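Local coordinates for protein kallistatin (Homo sapiens, PDB 6F4V) that inhibits the serine protease tissue kallikrein as a serpin, forming a stable equimolar complex with the enzyme after cleavage at its reactive site, at residues Y40-L45 and S95-S100. Sequence-based numbering, arbitrary orientation.
Sequences YAMLSL and SALFLS
Met-42 reaches from helix 33-44 onto Ser-95 and Leu-97 of strand 89-100, a helix-on-sheet contact in the serpin fold, where helices pack over the large central β-sheet. The short axes stay 10.7 Å apart at their closest and cross at -50°, and the thioether bridges that gap. Its chain runs extended through SD, with CG anti to the backbone N (chi1 -175°), which puts SD 3.7 Å from Ser-95 CB. The bend at chi3 (76°) then brings CE in between the Ser-95 side chain and the end of Leu-97, touching both, Ser-95 CB at 3.9 Å and Leu-97 CD2 at 4.2 Å. Leu-97 does not start out facing the helix; only the end of its side chain comes nearer. All of this is van der Waals contact, buried and small, about 127 Å² in total. Leu-163 of the adjacent strand 159-172 and Tyr-117 of helix 107-117 also touch Met-42, so the Met-42 side chain lies where several elements meet. Backbone hydrogen bonds to Lys-120 and Phe-122 on one flank and Val-162 and Val-164 on the other hold strand 95-100 in the sheet. Back on the helix, Ser-44 OG donates to Ala-41 O at 2.7 Å, in the carbonyl plane and on a lone pair.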
ATOM      1  N   TYR A  40     -10.145  -2.730   5.464  1.00 22.19           N
ATOM      2  CA  TYR A  40     -10.712  -2.443   6.783  1.00 22.74           C
ATOM      3  C   TYR A  40     -11.983  -1.602   6.720  1.00 22.84           C
ATOM      4  O   TYR A  40     -12.916  -1.834   7.488  1.00 22.65           O
ATOM      5  CB  TYR A  40      -9.635  -1.875   7.700  1.00 22.27           C
ATOM      6  CG  TYR A  40      -8.741  -2.968   8.253  1.00 22.58           C
ATOM      7  CD1 TYR A  40      -7.853  -3.681   7.442  1.00 22.52           C
ATOM      8  CD2 TYR A  40      -8.813  -3.336   9.586  1.00 24.13           C
ATOM      9  CE1 TYR A  40      -7.054  -4.694   7.948  1.00 23.45           C
ATOM     10  CE2 TYR A  40      -8.000  -4.324  10.101  1.00 24.57           C
ATOM     11  CZ  TYR A  40      -7.141  -5.014   9.295  1.00 24.24           C
ATOM     12  OH  TYR A  40      -6.392  -6.011   9.856  1.00 25.01           O
ATOM     13  N   ALA A  41     -12.065  -0.681   5.760  1.00 22.76           N
ATOM     14  CA  ALA A  41     -13.319   0.039   5.550  1.00 23.34           C
ATOM     15  C   ALA A  41     -14.438  -0.923   5.100  1.00 24.39           C
ATOM     16  O   ALA A  41     -15.577  -0.881   5.631  1.00 24.33           O
ATOM     17  CB  ALA A  41     -13.126   1.160   4.559  1.00 22.99           C
ATOM     18  N   MET A  42     -14.103  -1.848   4.217  1.00 24.63           N
ATOM     19  CA  MET A  42     -15.080  -2.870   3.834  1.00 26.12           C
ATOM     20  C   MET A  42     -15.541  -3.743   5.024  1.00 26.57           C
ATOM     21  O   MET A  42     -16.749  -3.967   5.198  1.00 26.57           O
ATOM     22  CB  MET A  42     -14.520  -3.743   2.722  1.00 26.98           C
ATOM     23  CG  MET A  42     -15.539  -4.747   2.186  1.00 28.54           C
ATOM     24  SD  MET A  42     -14.884  -5.588   0.731  1.00 31.41           S
ATOM     25  CE  MET A  42     -13.764  -6.697   1.388  1.00 32.74           C
ATOM     26  N   LEU A  43     -14.580  -4.223   5.815  1.00 25.58           N
ATOM     27  CA  LEU A  43     -14.859  -4.981   7.034  1.00 26.48           C
ATOM     28  C   LEU A  43     -15.826  -4.254   7.956  1.00 26.79           C
ATOM     29  O   LEU A  43     -16.719  -4.904   8.548  1.00 28.10           O
ATOM     30  CB  LEU A  43     -13.557  -5.271   7.792  1.00 26.34           C
ATOM     31  CG  LEU A  43     -13.690  -6.000   9.129  1.00 27.04           C
ATOM     32  CD1 LEU A  43     -14.186  -7.414   8.940  1.00 27.23           C
ATOM     33  CD2 LEU A  43     -12.354  -5.999   9.826  1.00 27.78           C
ATOM     34  N   SER A  44     -15.654  -2.929   8.080  1.00 26.02           N
ATOM     35  CA  SER A  44     -16.464  -2.128   8.966  1.00 26.19           C
ATOM     36  C   SER A  44     -17.925  -2.158   8.604  1.00 27.20           C
ATOM     37  O   SER A  44     -18.739  -1.874   9.464  1.00 27.14           O
ATOM     38  CB  SER A  44     -15.997  -0.668   9.071  1.00 25.78           C
ATOM     39  OG  SER A  44     -16.406   0.122   7.965  1.00 24.74           O
ATOM     40  N   LEU A  45     -18.273  -2.432   7.354  1.00 26.94           N
ATOM     41  CA  LEU A  45     -19.707  -2.617   6.991  1.00 29.04           C
ATOM     42  C   LEU A  45     -20.388  -3.712   7.799  1.00 29.91           C
ATOM     43  O   LEU A  45     -21.598  -3.649   7.977  1.00 30.62           O
ATOM     44  CB  LEU A  45     -19.866  -2.980   5.511  1.00 29.24           C
ATOM     45  CG  LEU A  45     -19.497  -1.890   4.514  1.00 29.16           C
ATOM     46  CD1 LEU A  45     -19.295  -2.513   3.150  1.00 28.48           C
ATOM     47  CD2 LEU A  45     -20.551  -0.799   4.487  1.00 30.44           C
ATOM     48  N   SER A  95     -11.871  -6.912  -4.500  1.00 27.10           N
ATOM     49  CA  SER A  95     -12.177  -7.415  -3.176  1.00 28.15           C
ATOM     50  C   SER A  95     -12.912  -8.724  -3.316  1.00 29.40           C
ATOM     51  O   SER A  95     -13.576  -8.954  -4.323  1.00 29.87           O
ATOM     52  CB  SER A  95     -13.088  -6.426  -2.451  1.00 28.64           C
ATOM     53  OG  SER A  95     -12.386  -5.204  -2.191  1.00 31.01           O
ATOM     54  N   ALA A  96     -12.890  -9.516  -2.255  1.00 29.09           N
ATOM     55  CA  ALA A  96     -13.617 -10.761  -2.227  1.00 29.39           C
ATOM     56  C   ALA A  96     -13.896 -11.174  -0.787  1.00 29.96           C
ATOM     57  O   ALA A  96     -13.140 -10.822   0.146  1.00 28.08           O
ATOM     58  CB  ALA A  96     -12.820 -11.837  -2.950  1.00 30.19           C
ATOM     59  N   LEU A  97     -14.995 -11.911  -0.619  1.00 29.54           N
ATOM     60  CA  LEU A  97     -15.296 -12.545   0.615  1.00 30.73           C
ATOM     61  C   LEU A  97     -15.359 -14.052   0.341  1.00 31.91           C
ATOM     62  O   LEU A  97     -16.073 -14.509  -0.565  1.00 32.24           O
ATOM     63  CB  LEU A  97     -16.660 -12.090   1.137  1.00 32.72           C
ATOM     64  CG  LEU A  97     -16.873 -10.602   1.419  1.00 33.36           C
ATOM     65  CD1 LEU A  97     -18.322 -10.393   1.826  1.00 34.35           C
ATOM     66  CD2 LEU A  97     -15.926 -10.129   2.503  1.00 33.81           C
ATOM     67  N   PHE A  98     -14.619 -14.796   1.135  1.00 31.50           N
ATOM     68  CA  PHE A  98     -14.681 -16.240   1.151  1.00 33.67           C
ATOM     69  C   PHE A  98     -15.577 -16.620   2.323  1.00 33.66           C
ATOM     70  O   PHE A  98     -15.224 -16.390   3.466  1.00 33.84           O
ATOM     71  CB  PHE A  98     -13.269 -16.812   1.228  1.00 33.23           C
ATOM     72  CG  PHE A  98     -12.484 -16.545  -0.005  1.00 34.04           C
ATOM     73  CD1 PHE A  98     -11.802 -15.346  -0.165  1.00 33.89           C
ATOM     74  CD2 PHE A  98     -12.454 -17.478  -1.041  1.00 35.50           C
ATOM     75  CE1 PHE A  98     -11.090 -15.090  -1.323  1.00 34.26           C
ATOM     76  CE2 PHE A  98     -11.752 -17.218  -2.208  1.00 36.19           C
ATOM     77  CZ  PHE A  98     -11.065 -16.025  -2.347  1.00 35.36           C
ATOM     78  N   LEU A  99     -16.760 -17.155   2.008  1.00 34.72           N
ATOM     79  CA  LEU A  99     -17.838 -17.366   2.966  1.00 36.57           C
ATOM     80  C   LEU A  99     -17.985 -18.841   3.305  1.00 37.93           C
ATOM     81  O   LEU A  99     -17.952 -19.672   2.414  1.00 38.36           O
ATOM     82  CB  LEU A  99     -19.142 -16.893   2.344  1.00 37.06           C
ATOM     83  CG  LEU A  99     -19.213 -15.436   1.894  1.00 37.21           C
ATOM     84  CD1 LEU A  99     -20.545 -15.175   1.215  1.00 37.20           C
ATOM     85  CD2 LEU A  99     -19.009 -14.498   3.069  1.00 37.14           C
ATOM     86  N   SER A 100     -18.169 -19.159   4.580  1.00 40.83           N
ATOM     87  CA  SER A 100     -18.416 -20.541   4.997  1.00 43.89           C
ATOM     88  C   SER A 100     -19.645 -21.087   4.248  1.00 46.92           C
ATOM     89  O   SER A 100     -20.675 -20.422   4.210  1.00 46.39           O
ATOM     90  CB  SER A 100     -18.647 -20.615   6.513  1.00 44.16           C
ATOM     91  OG  SER A 100     -18.907 -21.953   6.937  1.00 45.63           O
TER